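Proteinase K (Serratia sp., PDB 2B6N) cleaves peptide bonds within proteins as a calcium-binding serine endopeptidase of the subtilase family, probably using a catalytic triad. Local coordinates at residues A[255-260]-A[270-275]; A[175-180]-A[195-200]; A[41-46]-A[212-217]; A[29-34]-A[237-242]. All coordinates share one frame; numbering follows the deposited sequence.

Interaction 1. Residues A[255-260]-A[270-275]; sequences TRATAD and PNKLLF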
loop_
_atom_site.group_PDB
_atom_site.type_symbol
_atom_site.label_atom_id
_atom_site.label_comp_id
_atom_site.label_asym_id
_atom_site.label_seq_id
_atom_site.Cartn_x
_atom_site.Cartn_y
_atom_site.Cartn_z
ATOM N N THR A 255 11.261 9.066 9.852
ATOM C CA THR A 255 11.731 9.449 11.205
ATOM C C THR A 255 11.034 8.645 12.312
ATOM O O THR A 255 11.609 8.409 13.381
ATOM C CB THR A 255 11.619 10.979 11.515
ATOM O OG1 THR A 255 10.245 11.375 11.529
ATOM C CG2 THR A 255 12.376 11.819 10.505
ATOM N N ARG A 256 9.808 8.199 12.047
ATOM C CA ARG A 256 9.042 7.400 13.021
ATOM C C ARG A 256 9.340 5.894 12.952
ATOM O O ARG A 256 9.005 5.151 13.882
ATOM C CB ARG A 256 7.534 7.665 12.849
ATOM C CG ARG A 256 7.118 9.027 13.443
ATOM C CD ARG A 256 5.624 9.309 13.288
ATOM N NE ARG A 256 5.201 10.535 13.977
ATOM C CZ ARG A 256 3.945 10.993 13.983
ATOM N NH1 ARG A 256 2.984 10.326 13.340
ATOM N NH2 ARG A 256 3.633 12.106 14.646
ATOM N N ALA A 257 9.967 5.460 11.855
ATOM C CA ALA A 257 10.193 4.039 11.564
ATOM C C ALA A 257 11.084 3.354 12.594
ATOM O O ALA A 257 11.962 3.983 13.171
ATOM C CB ALA A 257 10.794 3.862 10.157
ATOM N N THR A 258 10.867 2.062 12.799
ATOM C CA THR A 258 11.727 1.290 13.693
ATOM C C THR A 258 13.052 0.982 12.991
ATOM O O THR A 258 13.074 0.404 11.906
ATOM C CB THR A 258 11.044 -0.002 14.149
ATOM O OG1 THR A 258 9.780 0.342 14.722
ATOM C CG2 THR A 258 11.894 -0.692 15.210
ATOM N N ALA A 259 14.156 1.374 13.616
ATOM C CA ALA A 259 15.463 1.185 12.998
ATOM C C ALA A 259 16.065 -0.186 13.280
ATOM O O ALA A 259 15.845 -0.769 14.339
ATOM C CB ALA A 259 16.428 2.298 13.455
ATOM N N ASP A 260 16.797 -0.707 12.291
ATOM C CA ASP A 260 17.797 -1.756 12.512
ATOM C C ASP A 260 17.235 -3.124 12.936
ATOM O O ASP A 260 17.899 -3.883 13.656
ATOM C CB ASP A 260 18.834 -1.247 13.527
ATOM C CG ASP A 260 19.478 0.067 13.108
ATOM O OD1 ASP A 260 19.362 0.484 11.925
ATOM O OD2 ASP A 260 20.119 0.681 13.983
ATOM N N PRO A 270 17.395 0.947 3.105
ATOM C CA PRO A 270 17.206 1.641 4.380
ATOM C C PRO A 270 16.750 0.627 5.414
ATOM O O PRO A 270 15.790 -0.104 5.160
ATOM C CB PRO A 270 16.078 2.634 4.078
ATOM C CG PRO A 270 15.286 1.952 2.949
ATOM C CD PRO A 270 16.367 1.317 2.106
ATOM N N ASN A 271 17.433 0.542 6.556
ATOM C CA ASN A 271 16.972 -0.414 7.568
ATOM C C ASN A 271 15.920 0.239 8.465
ATOM O O ASN A 271 16.169 0.637 9.619
ATOM C CB ASN A 271 18.116 -1.088 8.331
ATOM C CG ASN A 271 17.725 -2.482 8.823
ATOM O OD1 ASN A 271 16.709 -2.635 9.507
ATOM N ND2 ASN A 271 18.516 -3.494 8.476
ATOM N N LYS A 272 14.739 0.394 7.880
ATOM C CA LYS A 272 13.626 1.069 8.520
ATOM C C LYS A 272 12.411 0.180 8.382
ATOM O O LYS A 272 12.045 -0.213 7.268
ATOM C CB LYS A 272 13.348 2.424 7.858
ATOM C CG LYS A 272 14.499 3.452 8.018
ATOM C CD LYS A 272 14.059 4.836 7.553
ATOM C CE LYS A 272 15.194 5.880 7.633
ATOM N NZ LYS A 272 16.069 5.837 6.411
ATOM N N LEU A 273 11.806 -0.142 9.517
ATOM C CA LEU A 273 10.598 -0.964 9.516
ATOM C C LEU A 273 9.406 -0.086 9.889
ATOM O O LEU A 273 9.452 0.643 10.869
ATOM C CB LEU A 273 10.741 -2.160 10.452
ATOM C CG LEU A 273 9.526 -3.081 10.600
ATOM C CD1 LEU A 273 9.178 -3.855 9.290
ATOM C CD2 LEU A 273 9.723 -4.047 11.781
ATOM N N LEU A 274 8.345 -0.163 9.087
ATOM C CA LEU A 274 7.135 0.627 9.280
ATOM C C LEU A 274 6.650 0.627 10.736
ATOM O O LEU A 274 6.549 -0.440 11.365
ATOM C CB LEU A 274 6.017 0.098 8.373
ATOM C CG LEU A 274 4.689 0.860 8.418
ATOM C CD1 LEU A 274 4.851 2.306 7.928
ATOM C CD2 LEU A 274 3.651 0.118 7.579
ATOM N N PHE A 275 6.362 1.824 11.246
ATOM C CA PHE A 275 5.838 2.006 12.619
ATOM C C PHE A 275 4.668 2.983 12.548
ATOM O O PHE A 275 4.790 4.069 11.955
ATOM C CB PHE A 275 6.948 2.486 13.573
ATOM C CG PHE A 275 6.509 2.616 15.001
ATOM C CD1 PHE A 275 6.387 1.482 15.807
ATOM C CD2 PHE A 275 6.204 3.883 15.541
ATOM C CE1 PHE A 275 5.972 1.590 17.147
ATOM C CE2 PHE A 275 5.785 4.000 16.882
ATOM C CZ PHE A 275 5.674 2.853 17.683
HETATM O O HOH W 1 7.904 -1.250 13.736
HETATM O O HOH W 2 14.246 -1.806 10.721
#

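Interaction 2. Residues A[175-180]-A[195-200]; sequences AITVGS and TCLDIY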
loop_
_atom_site.group_PDB
_atom_site.type_symbol
_atom_site.label_atom_id
_atom_site.label_comp_id
_atom_site.label_asym_id
_atom_site.label_seq_id
_atom_site.Cartn_x
_atom_site.Cartn_y
_atom_site.Cartn_z
ATOM N N ALA A 175 8.196 8.363 -5.481
ATOM C CA ALA A 175 7.406 7.256 -4.926
ATOM C C ALA A 175 8.003 6.853 -3.588
ATOM O O ALA A 175 9.228 6.946 -3.398
ATOM C CB ALA A 175 7.393 6.062 -5.887
ATOM N N ILE A 176 7.148 6.438 -2.653
ATOM C CA ILE A 176 7.614 5.747 -1.435
ATOM C C ILE A 176 7.612 4.267 -1.809
ATOM O O ILE A 176 6.546 3.682 -2.068
ATOM C CB ILE A 176 6.695 5.990 -0.224
ATOM C CG1 ILE A 176 6.697 7.475 0.162
ATOM C CG2 ILE A 176 7.152 5.164 1.002
ATOM C CD1 ILE A 176 5.455 7.883 0.950
ATOM N N THR A 177 8.799 3.674 -1.857
ATOM C CA THR A 177 8.966 2.298 -2.375
ATOM C C THR A 177 9.169 1.335 -1.214
ATOM O O THR A 177 10.034 1.557 -0.370
ATOM C CB THR A 177 10.122 2.245 -3.411
ATOM O OG1 THR A 177 9.761 3.088 -4.523
ATOM C CG2 THR A 177 10.387 0.796 -3.920
ATOM N N VAL A 178 8.364 0.272 -1.189
ATOM C CA VAL A 178 8.198 -0.545 0.023
ATOM C C VAL A 178 8.672 -1.978 -0.212
ATOM O O VAL A 178 8.150 -2.679 -1.085
ATOM C CB VAL A 178 6.702 -0.522 0.491
ATOM C CG1 VAL A 178 6.525 -1.280 1.816
ATOM C CG2 VAL A 178 6.191 0.931 0.613
ATOM N N GLY A 179 9.684 -2.391 0.550
ATOM C CA GLY A 179 10.103 -3.793 0.560
ATOM C C GLY A 179 9.282 -4.596 1.565
ATOM O O GLY A 179 8.566 -4.026 2.391
ATOM N N SER A 180 9.397 -5.923 1.482
ATOM C CA SER A 180 8.566 -6.859 2.255
ATOM C C SER A 180 9.364 -7.584 3.340
ATOM O O SER A 180 10.508 -8.002 3.086
ATOM C CB SER A 180 7.967 -7.900 1.301
ATOM O OG SER A 180 7.250 -8.887 2.014
ATOM N N THR A 195 18.814 0.806 -2.886
ATOM C CA THR A 195 18.692 2.244 -2.626
ATOM C C THR A 195 17.384 2.891 -3.084
ATOM O O THR A 195 17.036 3.980 -2.620
ATOM C CB THR A 195 19.884 3.025 -3.225
ATOM O OG1 THR A 195 19.885 2.863 -4.645
ATOM C CG2 THR A 195 21.204 2.518 -2.644
ATOM N N CYS A 196 16.664 2.244 -3.994
ATOM C CA CYS A 196 15.356 2.756 -4.398
ATOM C C CYS A 196 14.242 2.468 -3.382
ATOM O O CYS A 196 13.168 3.057 -3.464
ATOM C CB CYS A 196 14.982 2.274 -5.800
ATOM S SG CYS A 196 16.015 3.055 -7.067
ATOM N N LEU A 197 14.501 1.580 -2.415
ATOM C CA LEU A 197 13.576 1.424 -1.267
ATOM C C LEU A 197 13.576 2.618 -0.321
ATOM O O LEU A 197 14.616 3.228 -0.094
ATOM C CB LEU A 197 13.913 0.179 -0.449
ATOM C CG LEU A 197 13.201 -1.112 -0.857
ATOM C CD1 LEU A 197 13.637 -1.492 -2.246
ATOM C CD2 LEU A 197 13.565 -2.206 0.136
ATOM N N ASP A 198 12.415 2.894 0.272
ATOM C CA ASP A 198 12.286 3.881 1.338
ATOM C C ASP A 198 12.076 3.251 2.716
ATOM O O ASP A 198 12.504 3.812 3.737
ATOM C CB ASP A 198 11.152 4.859 1.005
ATOM C CG ASP A 198 11.467 5.686 -0.213
ATOM O OD1 ASP A 198 12.386 6.542 -0.111
ATOM O OD2 ASP A 198 10.883 5.445 -1.281
ATOM N N ILE A 199 11.441 2.074 2.741
ATOM C CA ILE A 199 10.995 1.479 4.014
ATOM C C ILE A 199 10.633 0.004 3.756
ATOM O O ILE A 199 10.407 -0.394 2.603
ATOM C CB ILE A 199 9.773 2.273 4.584
ATOM C CG1 ILE A 199 9.542 2.008 6.077
ATOM C CG2 ILE A 199 8.500 2.019 3.730
ATOM C CD1 ILE A 199 8.726 3.101 6.751
ATOM N N TYR A 200 10.615 -0.784 4.827
ATOM C CA TYR A 200 10.169 -2.164 4.792
ATOM C C TYR A 200 8.859 -2.267 5.595
ATOM O O TYR A 200 8.630 -1.506 6.551
ATOM C CB TYR A 200 11.217 -3.064 5.443
ATOM C CG TYR A 200 12.270 -3.626 4.509
ATOM C CD1 TYR A 200 13.576 -3.123 4.516
ATOM C CD2 TYR A 200 11.965 -4.676 3.645
ATOM C CE1 TYR A 200 14.557 -3.639 3.654
ATOM C CE2 TYR A 200 12.939 -5.208 2.791
ATOM C CZ TYR A 200 14.229 -4.693 2.810
ATOM O OH TYR A 200 15.164 -5.254 1.962
#

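Interaction 3. Residues A[41-46]-A[212-217]; sequences GVLNTH and TSNSAT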
loop_
_atom_site.group_PDB
_atom_site.type_symbol
_atom_site.label_atom_id
_atom_site.label_comp_id
_atom_site.label_asym_id
_atom_site.label_seq_id
_atom_site.Cartn_x
_atom_site.Cartn_y
_atom_site.Cartn_z
ATOM N N GLY A 41 -9.084 -3.435 -9.075
ATOM C CA GLY A 41 -10.419 -3.006 -8.670
ATOM C C GLY A 41 -10.618 -3.342 -7.197
ATOM O O GLY A 41 -9.724 -3.896 -6.576
ATOM N N VAL A 42 -11.788 -3.019 -6.644
ATOM C CA VAL A 42 -12.089 -3.326 -5.241
ATOM C C VAL A 42 -13.519 -3.820 -5.153
ATOM O O VAL A 42 -14.417 -3.231 -5.769
ATOM C CB VAL A 42 -11.950 -2.078 -4.304
ATOM C CG1 VAL A 42 -12.308 -2.449 -2.865
ATOM C CG2 VAL A 42 -10.531 -1.487 -4.352
ATOM N N LEU A 43 -13.734 -4.900 -4.396
ATOM C CA LEU A 43 -15.102 -5.329 -4.087
ATOM C C LEU A 43 -15.680 -4.343 -3.058
ATOM O O LEU A 43 -15.474 -4.499 -1.847
ATOM C CB LEU A 43 -15.134 -6.779 -3.562
ATOM C CG LEU A 43 -16.546 -7.346 -3.332
ATOM C CD1 LEU A 43 -17.241 -7.650 -4.667
ATOM C CD2 LEU A 43 -16.515 -8.585 -2.435
ATOM N N ASN A 44 -16.385 -3.317 -3.548
ATOM C CA ASN A 44 -16.856 -2.219 -2.693
ATOM C C ASN A 44 -17.798 -2.675 -1.588
ATOM O O ASN A 44 -17.828 -2.073 -0.510
ATOM C CB ASN A 44 -17.552 -1.117 -3.508
ATOM C CG ASN A 44 -16.639 -0.474 -4.537
ATOM O OD1 ASN A 44 -17.075 -0.163 -5.654
ATOM N ND2 ASN A 44 -15.373 -0.268 -4.173
ATOM N N THR A 45 -18.532 -3.754 -1.854
ATOM C CA THR A 45 -19.554 -4.260 -0.928
ATOM C C THR A 45 -18.965 -5.141 0.181
ATOM O O THR A 45 -19.702 -5.616 1.065
ATOM C CB THR A 45 -20.630 -5.076 -1.675
ATOM O OG1 THR A 45 -19.993 -6.089 -2.455
ATOM C CG2 THR A 45 -21.444 -4.177 -2.628
ATOM N N HIS A 46 -17.654 -5.365 0.152
ATOM C CA HIS A 46 -17.049 -6.223 1.193
ATOM C C HIS A 46 -17.339 -5.685 2.580
ATOM O O HIS A 46 -17.313 -4.458 2.811
ATOM C CB HIS A 46 -15.534 -6.453 0.978
ATOM C CG HIS A 46 -15.010 -7.660 1.701
ATOM N ND1 HIS A 46 -14.837 -7.688 3.070
ATOM C CD2 HIS A 46 -14.664 -8.893 1.252
ATOM C CE1 HIS A 46 -14.390 -8.876 3.432
ATOM N NE2 HIS A 46 -14.284 -9.628 2.350
ATOM N N THR A 212 -14.268 -12.923 -3.497
ATOM C CA THR A 212 -15.203 -14.020 -3.812
ATOM C C THR A 212 -16.551 -13.933 -3.063
ATOM O O THR A 212 -17.550 -14.499 -3.528
ATOM C CB THR A 212 -14.547 -15.393 -3.614
ATOM O OG1 THR A 212 -14.017 -15.472 -2.287
ATOM C CG2 THR A 212 -13.419 -15.617 -4.625
ATOM N N SER A 213 -16.587 -13.218 -1.934
ATOM C CA SER A 213 -17.846 -12.896 -1.226
ATOM C C SER A 213 -17.632 -11.692 -0.307
ATOM O O SER A 213 -16.478 -11.246 -0.093
ATOM C CB SER A 213 -18.352 -14.089 -0.402
ATOM O OG SER A 213 -17.729 -14.131 0.881
ATOM N N ASN A 214 -18.716 -11.158 0.260
ATOM C CA ASN A 214 -18.568 -9.991 1.123
ATOM C C ASN A 214 -17.889 -10.287 2.462
ATOM O O ASN A 214 -17.605 -9.362 3.238
ATOM C CB ASN A 214 -19.910 -9.302 1.373
ATOM C CG ASN A 214 -20.433 -8.596 0.142
ATOM O OD1 ASN A 214 -19.674 -8.277 -0.792
ATOM N ND2 ASN A 214 -21.758 -8.373 0.111
ATOM N N SER A 215 -17.667 -11.568 2.743
ATOM C CA SER A 215 -16.984 -11.967 3.969
ATOM C C SER A 215 -15.677 -12.710 3.693
ATOM O O SER A 215 -15.000 -13.132 4.634
ATOM C CB SER A 215 -17.901 -12.870 4.812
ATOM O OG SER A 215 -18.054 -14.135 4.190
ATOM N N ALA A 216 -15.315 -12.850 2.418
ATOM C CA ALA A 216 -14.153 -13.673 2.021
ATOM C C ALA A 216 -12.808 -13.062 2.435
ATOM O O ALA A 216 -12.645 -11.845 2.438
ATOM C CB ALA A 216 -14.158 -13.934 0.544
ATOM N N THR A 217 -11.869 -13.935 2.793
ATOM C CA THR A 217 -10.512 -13.507 3.135
ATOM C C THR A 217 -9.522 -14.299 2.286
ATOM O O THR A 217 -9.893 -15.275 1.641
ATOM C CB THR A 217 -10.198 -13.733 4.638
ATOM O OG1 THR A 217 -10.435 -15.107 4.977
ATOM C CG2 THR A 217 -11.057 -12.834 5.525
#

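Interaction 4. Residues A[29-34]-A[237-242]; sequences DGSGVT and YLDENP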
loop_
_atom_site.group_PDB
_atom_site.type_symbol
_atom_site.label_atom_id
_atom_site.label_comp_id
_atom_site.label_asym_id
_atom_site.label_seq_id
_atom_site.Cartn_x
_atom_site.Cartn_y
_atom_site.Cartn_z
ATOM N N ASP A 29 -7.360 6.945 12.653
ATOM C CA ASP A 29 -7.992 5.925 11.826
ATOM C C ASP A 29 -8.145 6.316 10.351
ATOM O O ASP A 29 -8.837 5.627 9.594
ATOM C CB ASP A 29 -9.356 5.550 12.427
ATOM C CG ASP A 29 -10.307 6.734 12.526
ATOM O OD1 ASP A 29 -10.033 7.798 11.934
ATOM O OD2 ASP A 29 -11.354 6.590 13.200
ATOM N N GLY A 30 -7.532 7.426 9.937
ATOM C CA GLY A 30 -7.613 7.812 8.521
ATOM C C GLY A 30 -8.850 8.625 8.164
ATOM O O GLY A 30 -9.127 8.855 6.982
ATOM N N SER A 31 -9.592 9.077 9.180
ATOM C CA SER A 31 -10.729 9.983 8.988
ATOM C C SER A 31 -10.293 11.187 8.168
ATOM O O SER A 31 -9.204 11.736 8.398
ATOM C CB SER A 31 -11.280 10.462 10.341
ATOM O OG SER A 31 -11.939 9.412 11.010
ATOM N N GLY A 32 -11.123 11.541 7.184
ATOM C CA GLY A 32 -10.906 12.718 6.355
ATOM C C GLY A 32 -9.852 12.540 5.280
ATOM O O GLY A 32 -9.511 13.512 4.577
ATOM N N VAL A 33 -9.352 11.309 5.140
ATOM C CA VAL A 33 -8.330 10.966 4.141
ATOM C C VAL A 33 -8.903 9.984 3.114
ATOM O O VAL A 33 -9.770 9.170 3.445
ATOM C CB VAL A 33 -7.067 10.321 4.815
ATOM C CG1 VAL A 33 -5.973 9.988 3.782
ATOM C CG2 VAL A 33 -6.497 11.236 5.884
ATOM N N THR A 34 -8.441 10.079 1.864
ATOM C CA THR A 34 -8.878 9.158 0.820
ATOM C C THR A 34 -7.676 8.375 0.298
ATOM O O THR A 34 -6.632 8.944 -0.009
ATOM C CB THR A 34 -9.559 9.911 -0.343
ATOM O OG1 THR A 34 -10.683 10.629 0.168
ATOM C CG2 THR A 34 -10.073 8.931 -1.405
ATOM N N TYR A 237 -1.251 9.305 9.423
ATOM C CA TYR A 237 -0.502 10.546 9.631
ATOM C C TYR A 237 -1.263 11.750 9.079
ATOM O O TYR A 237 -1.190 12.833 9.630
ATOM C CB TYR A 237 0.878 10.495 8.971
ATOM C CG TYR A 237 1.868 9.494 9.545
ATOM C CD1 TYR A 237 3.132 9.382 8.978
ATOM C CD2 TYR A 237 1.547 8.657 10.621
ATOM C CE1 TYR A 237 4.079 8.483 9.473
ATOM C CE2 TYR A 237 2.496 7.739 11.135
ATOM C CZ TYR A 237 3.757 7.669 10.539
ATOM O OH TYR A 237 4.710 6.780 10.969
ATOM N N LEU A 238 -1.991 11.549 7.980
ATOM C CA LEU A 238 -2.760 12.630 7.345
ATOM C C LEU A 238 -4.073 12.933 8.082
ATOM O O LEU A 238 -4.633 14.019 7.932
ATOM C CB LEU A 238 -3.000 12.301 5.870
ATOM C CG LEU A 238 -1.814 12.549 4.920
ATOM C CD1 LEU A 238 -2.048 11.865 3.551
ATOM C CD2 LEU A 238 -1.516 14.050 4.753
ATOM N N ASP A 239 -4.568 11.963 8.849
ATOM C CA ASP A 239 -5.677 12.182 9.787
ATOM C C ASP A 239 -5.145 13.029 10.953
ATOM O O ASP A 239 -5.728 14.065 11.308
ATOM C CB ASP A 239 -6.189 10.805 10.261
ATOM C CG ASP A 239 -7.289 10.873 11.321
ATOM O OD1 ASP A 239 -7.711 11.970 11.748
ATOM O OD2 ASP A 239 -7.733 9.784 11.744
ATOM N N GLU A 240 -4.028 12.588 11.530
ATOM C CA GLU A 240 -3.318 13.336 12.592
ATOM C C GLU A 240 -2.941 14.777 12.194
ATOM O O GLU A 240 -3.127 15.722 12.975
ATOM C CB GLU A 240 -2.063 12.564 13.001
ATOM C CG GLU A 240 -1.223 13.223 14.087
ATOM C CD GLU A 240 0.139 12.566 14.271
ATOM O OE1 GLU A 240 0.403 11.534 13.622
ATOM O OE2 GLU A 240 0.956 13.087 15.061
ATOM N N ASN A 241 -2.404 14.938 10.983
ATOM C CA ASN A 241 -2.019 16.250 10.495
ATOM C C ASN A 241 -2.365 16.358 9.007
ATOM O O ASN A 241 -1.565 15.972 8.174
ATOM C CB ASN A 241 -0.515 16.464 10.720
ATOM C CG ASN A 241 -0.042 17.863 10.319
ATOM O OD1 ASN A 241 -0.795 18.660 9.741
ATOM N ND2 ASN A 241 1.211 18.161 10.626
ATOM N N PRO A 242 -3.558 16.892 8.675
ATOM C CA PRO A 242 -3.964 17.016 7.262
ATOM C C PRO A 242 -3.171 18.049 6.451
ATOM O O PRO A 242 -3.402 18.182 5.253
ATOM C CB PRO A 242 -5.450 17.406 7.333
ATOM C CG PRO A 242 -5.666 17.946 8.699
ATOM C CD PRO A 242 -4.593 17.372 9.608
HETATM O O HOH W 3 -7.641 14.324 7.661
#

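Interaction 1. Residues A[255-260]-A[270-275]
Thr-258 and Leu-273 face each other as the antiparallel hydrogen-bonded pair of a two-stranded ribbon, with Thr-258 N to Leu-273 O and Leu-273 N to Thr-258 O both 2.8 Å. Ala-259 and Lys-272 form the neighbouring non-hydrogen-bonded pair. Beyond it Asp-260 N reaches Asn-271 O at 3.1 Å, but from 41° above the carbonyl plane. Asn-271 is the centre of an inverse gamma turn; its ND2 bonds to Val-262 O, while a water joins its OD1 to Thr-258 O. Across the ribbon, Ala-257 CB lies against Lys-272 CB at 3.7 Å. A chi1 of -177° turns the Phe-275 ring away from its own backbone N and sets its two flanks beside different oxygens: CD2 is 3.5 Å from Arg-256 O and CD1 3.7 Å from Thr-258 OG1. Arg-16 bonds to both of these oxygens and makes a cation-pi contact with the Phe-275 ring. A second water links Thr-258 OG1 to Leu-274 O. The ribbon is therefore held by backbone bonds at its middle, while at the end whose Phe-275 side chain lies about 8 Å from the calcium ion the buried Thr-258 hydroxyl is satisfied by water and by Arg-16, whose charge also meets the ring.

Interaction 2. Residues A[175-180]-A[195-200]
One edge of the seven-stranded parallel sheet at the core of the subtilase fold is built here, where strand 199-202 joins strand 176-181 as its outermost member. Val-178 pairs with Ile-199 and Gly-179 with Tyr-200, and Gly-179 N donates to Ile-199 O at 3.0 Å. Upstream, Thr-177 O receives Asp-198 N at 2.8 Å and, weakly, Ile-199 N. Asp-198 also returns a side-chain bond: its CG stands anti to its own carbonyl carbon (chi1 -65°), which carries OD2 back to Thr-177 N, 2.8 Å away, with the anti lone pair used and an N-H...O angle of 163°. The carboxylate thus serves Thr-177 N as acceptor beside the first bridge. Thr-177 CB sits 3.2 Å from Cys-196 O, and its hydroxyl bonds to Ala-170 O; Cys-196 itself is tied to Cys-165 by a disulfide. On one face of the sheet Val-178 and Ile-199 run alongside each other in the same direction, meeting through their CG2 methyls, and Val-230 of helix 223-240 packs on both. The other face carries Tyr-200, whose hydroxyl bonds to Ala-265 O. Gly-179 has no side chain here, and Tyr-200 CD2 comes within 3.4 Å of Gly-179 C, with Ser-180 N at the ring's edge, while Leu-197 CD2 rests 3.7 Å above the Tyr-200 ring plane, displaced toward its rim.

Interaction 3. Residues A[41-46]-A[212-217]
His-46 closes a type I beta turn, Leu-43 to His-46, and its ring reaches across to a second type I turn, Ser-213 to Ala-216, joining two surface loops of the subtilase domain. From CB, with CG trans to the main-chain nitrogen (chi1 -160°), the ring is carried to the second turn, which lays a carbonyl on its face. CG is 3.5 Å from Asn-214 O, and that oxygen stands over the centre of the ring, 3.2 Å above its plane. CD2 meets Ser-213 O at 3.3 Å. On the other branch ND1 accepts from the backbone N of Glu-48, and CE1 has Asn-214 O above it and Ala-216 O toward the rim. At the tip, NE2 donates to Ala-216 O at 2.8 Å, on a lone pair of that carbonyl, with the acceptor 18° out of the ring plane. Bonds at both nitrogens therefore fix the ring's rotation and are consistent with a neutral imidazole protonated at NE2. Ser-213 shapes the receiving loop through an ST turn, its OG accepting from Ser-215 N. Leu-43 CD2 touches Ser-213 O (3.5 Å) and Asn-214 OD1 (3.6 Å). On the more exposed side, Thr-45 OG1 donates to Asn-214 OD1 at 2.8 Å, tilted 25° from the amide's carbonyl plane.

Interaction 4. Residues A[29-34]-A[237-242]
Asp-239 carries the close-packed half of this contact, turning its carboxylate from the last turn of helix 223-240 onto the loop before strand 34-39. Extended away from its own backbone N (chi1 176°), the side chain brings OD2 to three successive backbone amides. Asp-29 N makes the straightest bond, 3.0 Å at 169°, meeting OD2 nearly along its C-O axis; Gly-30 N at 3.0 Å and Ser-31 N at 3.2 Å approach at much lower angles and are weak. Asp-29 OD1 is also near, 3.0 Å from Asp-239 OD2, with the two carboxylate planes 23° apart. As both are acceptors, they are not bonded to each other. Asp-29 OD1 instead accepts from Ser-31 N, which thus serves both carboxylates, in an Asx turn that overlaps the type II turn from Gly-30 to Val-33. Ser-31 OG hydrogen-bonds Asn-90 OD1. The apolar part of the interface is small: Val-33 CG2 touches Leu-238 CB at 3.7 Å, the side chains roughly perpendicular, and Val-249 of the next helix packs on Leu-238. The looser part is bridged by water: one molecule donates to Ser-31 O and Leu-238 O, at 3.1 and 3.0 Å, spanning loop and helix. Two carboxylate oxygens so close would repel if both are charged; the amides gathered round Asp-239 OD2 probably offset this, although a raised proton affinity of one acid remains possible.

Interactions 1 and 2 form one continuous patch, their centres 11 Å apart: Tyr-200 N to Lys-272 O and Leu-274 N to Tyr-200 O, both 2.9 Å, probably join the ribbon to the outermost core strand. Interaction 4, away from the annotated sites, meets interaction 1 through the Arg-256 NH1 to Glu-240 OE1 salt bridge, 2.9 Å, which joins helices 223-240 and 246-256, consecutive in the chain. Interaction 3 stands apart, its nearest atoms about 11 Å from interaction 4 and about 19 Å from interaction 1. The Phe-275 side chain lies about 8 Å from the calcium ion, whereas those of Ser-180 and Leu-43 come about 9 Å from Ser-224 and about 11 Å from His-72, respectively, both predicted charge-relay residues.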